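Putative uncharacterized protein (Leishmania major, PDB 3M3I) is of unknown function but belongs to the cupin superfamily (DUF985 family), and folds into a small beta barrel that pairs with a second copy of itself. Local coordinates at residues A[94-99]-A[146-151]; A[77-82]-A[184-189]; A[64-69]-A[169-174]; A[40-45]-A[60-65]. All coordinates share one frame; numbering follows the deposited sequence.

All four contacts lie within one cupin domain, whose two antiparallel sheets they sample in different ways. Contacts 3 and 4 share Tyr64 and Phe65 of strand 56-67, which pairs with strand 172-179 in contact 3 and with strand 38-44 in contact 4; their centres are about 16 Å apart. Contact 1 joins the two sheets; its nearest atoms are about 7 Å from those of contact 3 and of contact 4. Contact 2, about 13 Å from contact 1 between centres, touches it where Val150 N lies 2.7 Å from Glu82 O, a probable hydrogen bond. Contacts 2 and 3 fall on opposite sides of the chain's centre, their own centres about 21 Å apart. Contacts 1, 3 and 4 all reach the second subunit.

Contact 1 (A[94-99]-A[146-151]); sequences LHVILK and LQYTVP
A first torsion of 175° stretches Tyr148 away from its backbone N and extends its ring from strand 147-150 toward strand 92-98, while Leu94 turns CG beside its own backbone N (chi1 -87°) and brings a methyl against it. Leu94 CD1 lies 3.7 Å from Tyr148 CD2, the two side chains meeting at a slant. The same methyl also reaches Val150, Leu94 CD1 to Val150 CG2 being 4.2 Å, and Val150 CG2 in turn sits in the plane of the Tyr148 ring, at its edge. Further along, Val96 uses both of its branches. Its CG2 comes to the outer part of the ring, 4.3 Å from Tyr148 CE2, and its CG1 meets the matching branch of Val150, with 4.2 Å between Val96 CG1 and Val150 CG1. Leu98 closes the row: its CD2 rests against the proline ring, 3.8 Å from Pro151 CD. No hydrogen bond crosses between the two segments, and all six touching residues are buried, so the contact is purely apolar. The strand axes stay 9.5 Å apart at closest approach and cross at 38°, a spacing that side chains rather than backbones fill. Around this layer Trp84 touches both Leu94 and Val150, Val134 touches Tyr148, and Arg106 makes a cation-pi contact with the tyrosine ring. Strand 92-98 belongs to one antiparallel sheet and strand 147-150 to the other, and their interleaved aliphatic and aromatic groups form part of the interior between the facing sheets of a cupin beta barrel.

Contact 2 (A[77-82]-A[184-189]); sequences RLCSDE and YRDFEI
Arg77 and Glu188 form an antiparallel hydrogen-bonded pair: Arg77 N gives its hydrogen to Glu188 O at 2.9 Å, and Glu188 N returns one to Arg77 O at 3.2 Å. Their side chains leave the same face of the sheet and run side by side. Both place CG anti to the backbone N, but Arg77 then bends at chi3 (-81°), which carries its guanidinium across to the extended glutamate. The resulting salt bridge joins Arg77 NH1 to Glu188 OE1 at 2.9 Å. The oxygen lies at the guanidinium edge, with the guanidinium and carboxylate planes 87° apart; the N-H...O angle of 117° makes the hydrogen bond weak. Beyond the pair, the backbones separate. Leu78 CA points its hydrogen at Asp186 O, 3.6 Å away, and Leu78 CD2 approaches the edge of the Phe187 ring. Cys79 SG packs on the carboxylate carbon of Asp186, 4.1 Å from Asp186 CG, while that carboxylate has its salt bridge with Arg57. Strand 188-189 is an outermost strand of the five-stranded sheet within this chain, with strand 76-77 between it and strand 155-159, where Ile155 touches Arg77 and Phe156 touches Leu78; after Cys79 and Ser80, the chain enters strand 81-87 of the other sheet, between strands 147-150 and 172-179.

Contact 3 (A[64-69]-A[169-174]); sequences YFLCTP and AGYSLV
Two neighbouring antiparallel strands of the cupin's larger sheet, 56-67 and 172-179, meet here, joined by four backbone hydrogen bonds. Phe65 pairs with Val174 and Cys67 with Ser172. The bond from Val174 N to Phe65 O is short, 2.8 Å; its return partner, Phe65 N to Val174 O, measures 2.9 Å. On the face of Phe65 and Val174, the valine turns CG1 anti to its carbonyl carbon (chi1 -65°), which leaves CG2 wedged between backbone N and carbonyl carbon, 3.8 Å from Phe65 CB and at the edge of the phenyl ring. The ring continues onto Trp84, inside the fold where the two sheets of the barrel face each other. Cys67 and Ser172 share the face with Phe65, and both touch Leu92 of the second sheet. Leu66 and Leu173 occupy the other face, covered by Trp24 of helix 21-27. There Leu66 CD1 meets Tyr171 CD1 at 4.0 Å, the two side chains crossing at about a right angle, and the Tyr171 hydroxyl is hydrogen-bonded to Trp24 NE1. Past the last bridge, Gly170 takes a positive phi of 86°, where a CB would jam against the preceding carbonyl O, and Thr68 CG2 lies 3.7 Å from Gly170 O.

Contact 4 (A[40-45]-A[60-65]); sequences SEVVRS and YTTIYF
Val43 and Tyr60 meet on the tightly packed side of a beta bulge in the antiparallel pair formed by strands 38-44 and 56-67 of the cupin fold. The register slips by one residue between Glu41 and Arg44, so Thr62 serves two residues of the opposite strand: Thr62 O accepts a weak bond from Val42 N, while Thr62 N binds Val43 O at 2.9 Å. The bulge lets neighbouring valines both lean over the other strand. Val43 CG2 reaches the edge of the Tyr60 ring, 3.5 Å from Tyr60 CE1, and also packs on Thr62 CG2. Val42 CG2 touches Tyr64 CD2 at 3.5 Å, the side chains crossing at about a right angle. The second subunit covers this side: its Gln147 hydrogen-bonds Thr62 OG1 and packs on Val42 and Tyr64, and its Asp81 takes a hydrogen bond with the Tyr60 hydroxyl. On the opposite face the solvent side is formed by exposed Glu41 with partly exposed Ile63 and Arg44, whereas Thr61 is buried, its OG1 bonded to Phe182 N. Glu41 meets Ile63 CG2 only through its CA; Arg44, bent at chi2 and chi3, runs alongside Thr61, with Arg44 CG 3.5 Å from Thr61 CG2. Its charge has a long pairing within the strand, Arg44 NE to Glu41 OE1 at 3.6 Å, the oxygen well out of the guanidinium plane. At the end of the pair Ser45 lies over one face of the Tyr60 ring, Ser45 N standing 4.0 Å above the plane at the ring centre while giving its hydrogen to Tyr60 O.

Contact 1 (A[94-99]-A[146-151])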
# COMPACT_ATOMS: atom_id res chain seq x y z
N LEU A 94 -9.70 -5.04 -11.67
CA LEU A 94 -8.57 -5.91 -11.82
C LEU A 94 -9.08 -7.20 -12.44
O LEU A 94 -10.09 -7.75 -11.98
CB LEU A 94 -7.94 -6.22 -10.46
CG LEU A 94 -6.89 -5.26 -9.92
CD1 LEU A 94 -6.62 -5.55 -8.45
CD2 LEU A 94 -5.61 -5.43 -10.74
N HIS A 95 -8.39 -7.67 -13.46
CA HIS A 95 -8.74 -8.89 -14.17
C HIS A 95 -7.65 -9.90 -13.84
O HIS A 95 -6.57 -9.83 -14.41
CB HIS A 95 -8.78 -8.64 -15.68
CG HIS A 95 -9.76 -7.57 -16.09
ND1 HIS A 95 -10.84 -7.83 -16.90
CD2 HIS A 95 -9.80 -6.25 -15.80
CE1 HIS A 95 -11.51 -6.70 -17.09
NE2 HIS A 95 -10.90 -5.74 -16.43
N VAL A 96 -7.93 -10.83 -12.94
CA VAL A 96 -6.90 -11.71 -12.40
C VAL A 96 -7.15 -13.17 -12.79
O VAL A 96 -8.14 -13.76 -12.38
CB VAL A 96 -6.86 -11.62 -10.85
CG1 VAL A 96 -5.75 -12.48 -10.28
CG2 VAL A 96 -6.67 -10.18 -10.39
N ILE A 97 -6.26 -13.76 -13.59
CA ILE A 97 -6.31 -15.20 -13.83
C ILE A 97 -5.27 -15.83 -12.91
O ILE A 97 -4.08 -15.58 -13.06
CB ILE A 97 -6.01 -15.58 -15.30
CG1 ILE A 97 -6.85 -14.74 -16.27
CG2 ILE A 97 -6.28 -17.06 -15.50
CD1 ILE A 97 -6.27 -14.65 -17.68
N LEU A 98 -5.70 -16.63 -11.95
CA LEU A 98 -4.79 -17.20 -10.95
C LEU A 98 -4.13 -18.43 -11.52
O LEU A 98 -4.77 -19.16 -12.25
CB LEU A 98 -5.55 -17.58 -9.68
CG LEU A 98 -6.41 -16.52 -9.00
CD1 LEU A 98 -7.28 -17.20 -7.94
CD2 LEU A 98 -5.57 -15.41 -8.37
N LYS A 99 -2.87 -18.66 -11.17
CA LYS A 99 -2.17 -19.91 -11.53
C LYS A 99 -2.79 -21.10 -10.80
O LYS A 99 -2.96 -22.16 -11.38
CB LYS A 99 -0.69 -19.80 -11.18
CG LYS A 99 0.19 -20.86 -11.80
CD LYS A 99 1.65 -20.52 -11.56
CE LYS A 99 2.59 -21.40 -12.36
NZ LYS A 99 4.00 -20.88 -12.34
N LEU A 146 -10.74 -1.60 -0.79
CA LEU A 146 -9.72 -0.56 -0.68
C LEU A 146 -8.32 -1.08 -0.91
O LEU A 146 -7.44 -0.34 -1.32
CB LEU A 146 -9.76 0.09 0.69
CG LEU A 146 -10.90 1.05 1.05
CD1 LEU A 146 -10.83 1.30 2.53
CD2 LEU A 146 -10.83 2.37 0.26
N GLN A 147 -8.12 -2.36 -0.62
CA GLN A 147 -6.83 -3.02 -0.77
C GLN A 147 -7.08 -4.42 -1.35
O GLN A 147 -8.09 -5.03 -1.06
CB GLN A 147 -6.17 -3.10 0.61
CG GLN A 147 -4.80 -3.72 0.67
CD GLN A 147 -4.39 -4.17 2.07
OE1 GLN A 147 -3.80 -5.21 2.22
NE2 GLN A 147 -4.69 -3.37 3.09
N TYR A 148 -6.16 -4.91 -2.17
CA TYR A 148 -6.22 -6.25 -2.72
C TYR A 148 -4.85 -6.65 -3.27
O TYR A 148 -4.12 -5.81 -3.80
CB TYR A 148 -7.26 -6.35 -3.83
CG TYR A 148 -7.28 -7.69 -4.51
CD1 TYR A 148 -8.10 -8.72 -4.05
CD2 TYR A 148 -6.46 -7.94 -5.60
CE1 TYR A 148 -8.10 -9.97 -4.68
CE2 TYR A 148 -6.46 -9.16 -6.23
CZ TYR A 148 -7.28 -10.18 -5.76
OH TYR A 148 -7.25 -11.39 -6.40
N THR A 149 -4.52 -7.93 -3.13
CA THR A 149 -3.21 -8.49 -3.47
C THR A 149 -3.31 -9.51 -4.60
O THR A 149 -4.02 -10.51 -4.48
CB THR A 149 -2.54 -9.16 -2.25
OG1 THR A 149 -2.23 -8.17 -1.28
CG2 THR A 149 -1.25 -9.86 -2.65
N VAL A 150 -2.59 -9.26 -5.69
CA VAL A 150 -2.58 -10.14 -6.85
C VAL A 150 -1.47 -11.15 -6.60
O VAL A 150 -0.32 -10.76 -6.48
CB VAL A 150 -2.31 -9.35 -8.16
CG1 VAL A 150 -2.28 -10.29 -9.35
CG2 VAL A 150 -3.37 -8.28 -8.35
N PRO A 151 -1.81 -12.44 -6.48
CA PRO A 151 -0.75 -13.37 -6.09
C PRO A 151 0.29 -13.53 -7.20
O PRO A 151 -0.07 -13.48 -8.38
CB PRO A 151 -1.49 -14.69 -5.85
CG PRO A 151 -2.93 -14.30 -5.64
CD PRO A 151 -3.12 -13.12 -6.54

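Contact 2 (A[77-82]-A[184-189])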
# COMPACT_ATOMS: atom_id res chain seq x y z
N ARG A 77 2.56 -10.76 -16.19
CA ARG A 77 2.78 -11.66 -15.08
C ARG A 77 4.05 -11.28 -14.31
O ARG A 77 5.04 -10.84 -14.90
CB ARG A 77 2.84 -13.10 -15.59
CG ARG A 77 3.10 -14.15 -14.51
CD ARG A 77 3.82 -15.33 -15.09
NE ARG A 77 2.92 -16.25 -15.77
CZ ARG A 77 3.23 -16.98 -16.83
NH1 ARG A 77 4.43 -16.91 -17.40
NH2 ARG A 77 2.33 -17.80 -17.34
N LEU A 78 3.99 -11.44 -12.99
CA LEU A 78 5.10 -11.17 -12.10
C LEU A 78 5.48 -12.50 -11.47
O LEU A 78 4.90 -13.52 -11.80
CB LEU A 78 4.71 -10.15 -11.03
CG LEU A 78 4.34 -8.74 -11.52
CD1 LEU A 78 3.62 -7.93 -10.45
CD2 LEU A 78 5.57 -7.97 -11.99
N CYS A 79 6.46 -12.50 -10.59
CA CYS A 79 6.76 -13.70 -9.81
C CYS A 79 6.62 -13.47 -8.30
O CYS A 79 6.75 -14.40 -7.54
CB CYS A 79 8.15 -14.25 -10.18
SG CYS A 79 9.45 -13.71 -9.11
N SER A 80 6.33 -12.24 -7.89
CA SER A 80 6.00 -11.93 -6.51
C SER A 80 4.59 -11.32 -6.44
O SER A 80 4.05 -10.89 -7.45
CB SER A 80 7.02 -10.95 -5.95
OG SER A 80 8.33 -11.45 -6.11
N ASP A 81 4.01 -11.31 -5.23
CA ASP A 81 2.70 -10.70 -4.98
C ASP A 81 2.75 -9.21 -5.23
O ASP A 81 3.76 -8.57 -4.97
CB ASP A 81 2.26 -10.87 -3.52
CG ASP A 81 2.07 -12.30 -3.10
OD1 ASP A 81 2.06 -12.54 -1.88
OD2 ASP A 81 1.92 -13.19 -3.96
N GLU A 82 1.64 -8.65 -5.69
CA GLU A 82 1.51 -7.21 -5.84
C GLU A 82 0.22 -6.71 -5.19
O GLU A 82 -0.88 -7.16 -5.53
CB GLU A 82 1.54 -6.84 -7.31
CG GLU A 82 1.44 -5.35 -7.53
CD GLU A 82 1.53 -4.96 -8.99
OE1 GLU A 82 0.90 -5.64 -9.83
OE2 GLU A 82 2.21 -3.96 -9.27
N TYR A 184 12.36 -5.79 -13.76
CA TYR A 184 11.89 -6.09 -15.12
C TYR A 184 12.36 -7.46 -15.61
O TYR A 184 11.78 -8.01 -16.54
CB TYR A 184 12.27 -4.98 -16.10
CG TYR A 184 11.33 -3.79 -16.10
CD1 TYR A 184 10.08 -3.87 -16.67
CD2 TYR A 184 11.71 -2.58 -15.52
CE1 TYR A 184 9.21 -2.77 -16.67
CE2 TYR A 184 10.85 -1.47 -15.50
CZ TYR A 184 9.61 -1.58 -16.08
OH TYR A 184 8.77 -0.49 -16.07
N ARG A 185 13.38 -8.05 -14.96
CA ARG A 185 13.76 -9.40 -15.31
C ARG A 185 12.62 -10.38 -15.01
O ARG A 185 12.55 -11.42 -15.65
CB ARG A 185 15.06 -9.81 -14.64
CG ARG A 185 16.29 -9.18 -15.29
CD ARG A 185 17.57 -9.46 -14.54
NE ARG A 185 17.58 -8.88 -13.21
CZ ARG A 185 18.62 -8.86 -12.37
NH1 ARG A 185 19.80 -9.36 -12.72
NH2 ARG A 185 18.48 -8.30 -11.17
N ASP A 186 11.73 -10.02 -14.07
CA ASP A 186 10.54 -10.81 -13.71
C ASP A 186 9.23 -10.30 -14.35
O ASP A 186 8.13 -10.67 -13.90
CB ASP A 186 10.36 -10.78 -12.20
CG ASP A 186 11.62 -11.06 -11.44
OD1 ASP A 186 12.32 -11.99 -11.84
OD2 ASP A 186 11.92 -10.38 -10.44
N PHE A 187 9.34 -9.46 -15.37
CA PHE A 187 8.17 -8.84 -15.99
C PHE A 187 7.97 -9.51 -17.32
O PHE A 187 8.84 -9.42 -18.21
CB PHE A 187 8.43 -7.36 -16.14
CG PHE A 187 7.31 -6.59 -16.80
CD1 PHE A 187 6.14 -6.32 -16.11
CD2 PHE A 187 7.47 -6.10 -18.10
CE1 PHE A 187 5.13 -5.59 -16.71
CE2 PHE A 187 6.46 -5.37 -18.69
CZ PHE A 187 5.29 -5.11 -18.01
N GLU A 188 6.85 -10.22 -17.43
CA GLU A 188 6.49 -10.91 -18.66
C GLU A 188 5.21 -10.29 -19.20
O GLU A 188 4.25 -10.15 -18.47
CB GLU A 188 6.30 -12.42 -18.42
CG GLU A 188 5.81 -13.20 -19.66
CD GLU A 188 6.16 -14.68 -19.64
OE1 GLU A 188 6.48 -15.21 -18.55
OE2 GLU A 188 6.10 -15.33 -20.72
N ILE A 189 5.22 -9.89 -20.46
CA ILE A 189 4.03 -9.31 -21.09
C ILE A 189 3.53 -10.30 -22.13
O ILE A 189 4.31 -11.05 -22.70
CB ILE A 189 4.33 -7.91 -21.69
CG1 ILE A 189 3.05 -7.18 -22.08
CG2 ILE A 189 5.23 -8.03 -22.94
CD1 ILE A 189 2.23 -6.72 -20.89

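Contact 3 (A[64-69]-A[169-174])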
# COMPACT_ATOMS: atom_id res chain seq x y z
N TYR A 64 3.22 4.57 -7.76
CA TYR A 64 1.91 5.11 -8.03
C TYR A 64 1.47 4.58 -9.40
O TYR A 64 2.23 4.63 -10.34
CB TYR A 64 1.98 6.61 -8.09
CG TYR A 64 2.16 7.33 -6.76
CD1 TYR A 64 1.17 7.28 -5.78
CD2 TYR A 64 3.28 8.09 -6.52
CE1 TYR A 64 1.33 7.97 -4.59
CE2 TYR A 64 3.44 8.77 -5.33
CZ TYR A 64 2.47 8.71 -4.37
OH TYR A 64 2.63 9.40 -3.19
N PHE A 65 0.26 4.06 -9.51
CA PHE A 65 -0.25 3.58 -10.79
C PHE A 65 -1.59 4.22 -11.11
O PHE A 65 -2.51 4.14 -10.30
CB PHE A 65 -0.37 2.06 -10.78
CG PHE A 65 -0.78 1.50 -12.10
CD1 PHE A 65 0.15 1.35 -13.11
CD2 PHE A 65 -2.09 1.17 -12.35
CE1 PHE A 65 -0.23 0.84 -14.35
CE2 PHE A 65 -2.48 0.67 -13.58
CZ PHE A 65 -1.54 0.51 -14.58
N LEU A 66 -1.71 4.83 -12.28
CA LEU A 66 -2.98 5.39 -12.76
C LEU A 66 -3.41 4.70 -14.05
O LEU A 66 -2.59 4.39 -14.91
CB LEU A 66 -2.89 6.92 -12.90
CG LEU A 66 -4.08 7.73 -13.43
CD1 LEU A 66 -4.04 9.20 -12.95
CD2 LEU A 66 -4.15 7.70 -14.95
N CYS A 67 -4.71 4.47 -14.17
CA CYS A 67 -5.32 3.72 -15.27
C CYS A 67 -6.46 4.58 -15.83
O CYS A 67 -7.13 5.26 -15.08
CB CYS A 67 -5.85 2.41 -14.71
SG CYS A 67 -6.23 1.06 -15.85
N THR A 68 -6.65 4.55 -17.15
CA THR A 68 -7.74 5.28 -17.82
C THR A 68 -8.48 4.31 -18.74
O THR A 68 -8.01 3.21 -18.98
CB THR A 68 -7.19 6.46 -18.65
OG1 THR A 68 -6.08 6.02 -19.44
CG2 THR A 68 -6.72 7.60 -17.74
N PRO A 69 -9.66 4.71 -19.27
CA PRO A 69 -10.33 3.85 -20.25
C PRO A 69 -9.55 3.68 -21.56
O PRO A 69 -9.63 2.63 -22.19
CB PRO A 69 -11.67 4.55 -20.48
CG PRO A 69 -11.86 5.43 -19.30
CD PRO A 69 -10.50 5.86 -18.89
N ALA A 169 -15.32 9.61 -13.15
CA ALA A 169 -14.13 10.45 -13.02
C ALA A 169 -13.14 10.31 -14.19
O ALA A 169 -12.31 11.19 -14.39
CB ALA A 169 -13.44 10.15 -11.70
N GLY A 170 -13.22 9.20 -14.92
CA GLY A 170 -12.37 8.99 -16.10
C GLY A 170 -11.00 8.38 -15.83
O GLY A 170 -10.18 8.25 -16.74
N TYR A 171 -10.74 8.02 -14.57
CA TYR A 171 -9.45 7.44 -14.19
C TYR A 171 -9.55 6.72 -12.85
O TYR A 171 -10.55 6.83 -12.16
CB TYR A 171 -8.40 8.53 -14.05
CG TYR A 171 -8.57 9.31 -12.78
CD1 TYR A 171 -7.80 9.02 -11.65
CD2 TYR A 171 -9.52 10.29 -12.68
CE1 TYR A 171 -7.97 9.73 -10.48
CE2 TYR A 171 -9.70 11.00 -11.51
CZ TYR A 171 -8.92 10.71 -10.41
OH TYR A 171 -9.09 11.42 -9.26
N SER A 172 -8.49 6.02 -12.49
CA SER A 172 -8.35 5.46 -11.16
C SER A 172 -6.90 5.49 -10.75
O SER A 172 -6.07 4.88 -11.41
CB SER A 172 -8.83 4.02 -11.16
OG SER A 172 -8.63 3.46 -9.88
N LEU A 173 -6.60 6.20 -9.67
CA LEU A 173 -5.23 6.28 -9.14
C LEU A 173 -5.08 5.32 -7.95
O LEU A 173 -5.93 5.28 -7.06
CB LEU A 173 -4.92 7.71 -8.71
CG LEU A 173 -3.60 8.00 -7.97
CD1 LEU A 173 -2.39 7.68 -8.82
CD2 LEU A 173 -3.56 9.45 -7.50
N VAL A 174 -4.01 4.54 -7.95
CA VAL A 174 -3.71 3.64 -6.85
C VAL A 174 -2.23 3.72 -6.52
O VAL A 174 -1.46 4.40 -7.19
CB VAL A 174 -4.07 2.14 -7.19
CG1 VAL A 174 -5.55 1.95 -7.38
CG2 VAL A 174 -3.31 1.64 -8.41

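Contact 4 (A[40-45]-A[60-65])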
# COMPACT_ATOMS: atom_id res chain seq x y z
N SER A 40 4.98 5.93 -11.62
CA SER A 40 6.31 6.36 -11.23
C SER A 40 6.80 5.58 -10.02
O SER A 40 6.02 5.26 -9.14
CB SER A 40 6.35 7.85 -10.94
OG SER A 40 5.52 8.16 -9.85
N GLU A 41 8.09 5.28 -9.98
CA GLU A 41 8.71 4.70 -8.81
C GLU A 41 8.68 5.70 -7.65
O GLU A 41 8.75 6.91 -7.85
CB GLU A 41 10.15 4.25 -9.14
CG GLU A 41 10.20 3.15 -10.20
CD GLU A 41 11.63 2.67 -10.52
OE1 GLU A 41 12.46 2.58 -9.59
OE2 GLU A 41 11.91 2.36 -11.71
N VAL A 42 8.54 5.19 -6.43
CA VAL A 42 8.50 6.02 -5.24
C VAL A 42 9.63 5.57 -4.34
O VAL A 42 10.64 6.26 -4.25
CB VAL A 42 7.13 5.95 -4.53
CG1 VAL A 42 7.03 7.01 -3.45
CG2 VAL A 42 6.02 6.14 -5.55
N VAL A 43 9.50 4.40 -3.73
CA VAL A 43 10.57 3.88 -2.90
C VAL A 43 10.93 2.45 -3.23
O VAL A 43 10.12 1.69 -3.76
CB VAL A 43 10.27 3.99 -1.39
CG1 VAL A 43 9.89 5.43 -1.04
CG2 VAL A 43 9.18 3.02 -0.99
N ARG A 44 12.16 2.12 -2.87
CA ARG A 44 12.75 0.80 -3.02
C ARG A 44 13.52 0.47 -1.72
O ARG A 44 14.48 1.16 -1.37
CB ARG A 44 13.69 0.82 -4.24
CG ARG A 44 12.99 0.44 -5.55
CD ARG A 44 13.38 1.28 -6.76
NE ARG A 44 14.75 1.03 -7.23
CZ ARG A 44 15.14 -0.04 -7.92
NH1 ARG A 44 14.28 -1.02 -8.22
NH2 ARG A 44 16.42 -0.15 -8.30
N SER A 45 13.09 -0.56 -1.00
CA SER A 45 13.79 -1.03 0.21
C SER A 45 15.31 -1.01 0.11
O SER A 45 15.88 -1.43 -0.89
CB SER A 45 13.35 -2.47 0.56
OG SER A 45 14.02 -2.97 1.73
N TYR A 60 10.89 -4.83 -0.84
CA TYR A 60 9.73 -4.32 -1.54
C TYR A 60 10.14 -3.17 -2.46
O TYR A 60 11.20 -2.58 -2.30
CB TYR A 60 8.68 -3.82 -0.56
CG TYR A 60 9.12 -2.58 0.19
CD1 TYR A 60 8.78 -1.32 -0.25
CD2 TYR A 60 9.89 -2.68 1.34
CE1 TYR A 60 9.19 -0.20 0.43
CE2 TYR A 60 10.31 -1.55 2.02
CZ TYR A 60 9.96 -0.31 1.56
OH TYR A 60 10.37 0.82 2.23
N THR A 61 9.27 -2.89 -3.42
CA THR A 61 9.35 -1.73 -4.28
C THR A 61 7.92 -1.23 -4.36
O THR A 61 7.00 -2.02 -4.30
CB THR A 61 9.87 -2.09 -5.69
OG1 THR A 61 9.06 -3.11 -6.27
CG2 THR A 61 11.32 -2.60 -5.64
N THR A 62 7.74 0.09 -4.45
CA THR A 62 6.38 0.67 -4.54
C THR A 62 6.28 1.62 -5.72
O THR A 62 7.30 2.12 -6.21
CB THR A 62 5.94 1.45 -3.26
OG1 THR A 62 6.38 2.81 -3.36
CG2 THR A 62 6.48 0.82 -1.98
N ILE A 63 5.05 1.87 -6.15
CA ILE A 63 4.76 2.79 -7.25
C ILE A 63 3.39 3.43 -7.10
O ILE A 63 2.54 2.93 -6.39
CB ILE A 63 4.81 2.11 -8.65
CG1 ILE A 63 3.67 1.10 -8.81
CG2 ILE A 63 6.14 1.41 -8.90
CD1 ILE A 63 3.48 0.65 -10.24
N TYR A 64 3.22 4.57 -7.76
CA TYR A 64 1.91 5.11 -8.03
C TYR A 64 1.47 4.58 -9.40
O TYR A 64 2.23 4.63 -10.34
CB TYR A 64 1.98 6.61 -8.09
CG TYR A 64 2.16 7.33 -6.76
CD1 TYR A 64 1.17 7.28 -5.78
CD2 TYR A 64 3.28 8.09 -6.52
CE1 TYR A 64 1.33 7.97 -4.59
CE2 TYR A 64 3.44 8.77 -5.33
CZ TYR A 64 2.47 8.71 -4.37
OH TYR A 64 2.63 9.40 -3.19
N PHE A 65 0.26 4.06 -9.51
CA PHE A 65 -0.25 3.58 -10.79
C PHE A 65 -1.59 4.22 -11.11
O PHE A 65 -2.51 4.14 -10.30
CB PHE A 65 -0.37 2.06 -10.78
CG PHE A 65 -0.78 1.50 -12.10
CD1 PHE A 65 0.15 1.35 -13.11
CD2 PHE A 65 -2.09 1.17 -12.35
CE1 PHE A 65 -0.23 0.84 -14.35
CE2 PHE A 65 -2.48 0.67 -13.58
CZ PHE A 65 -1.54 0.51 -14.58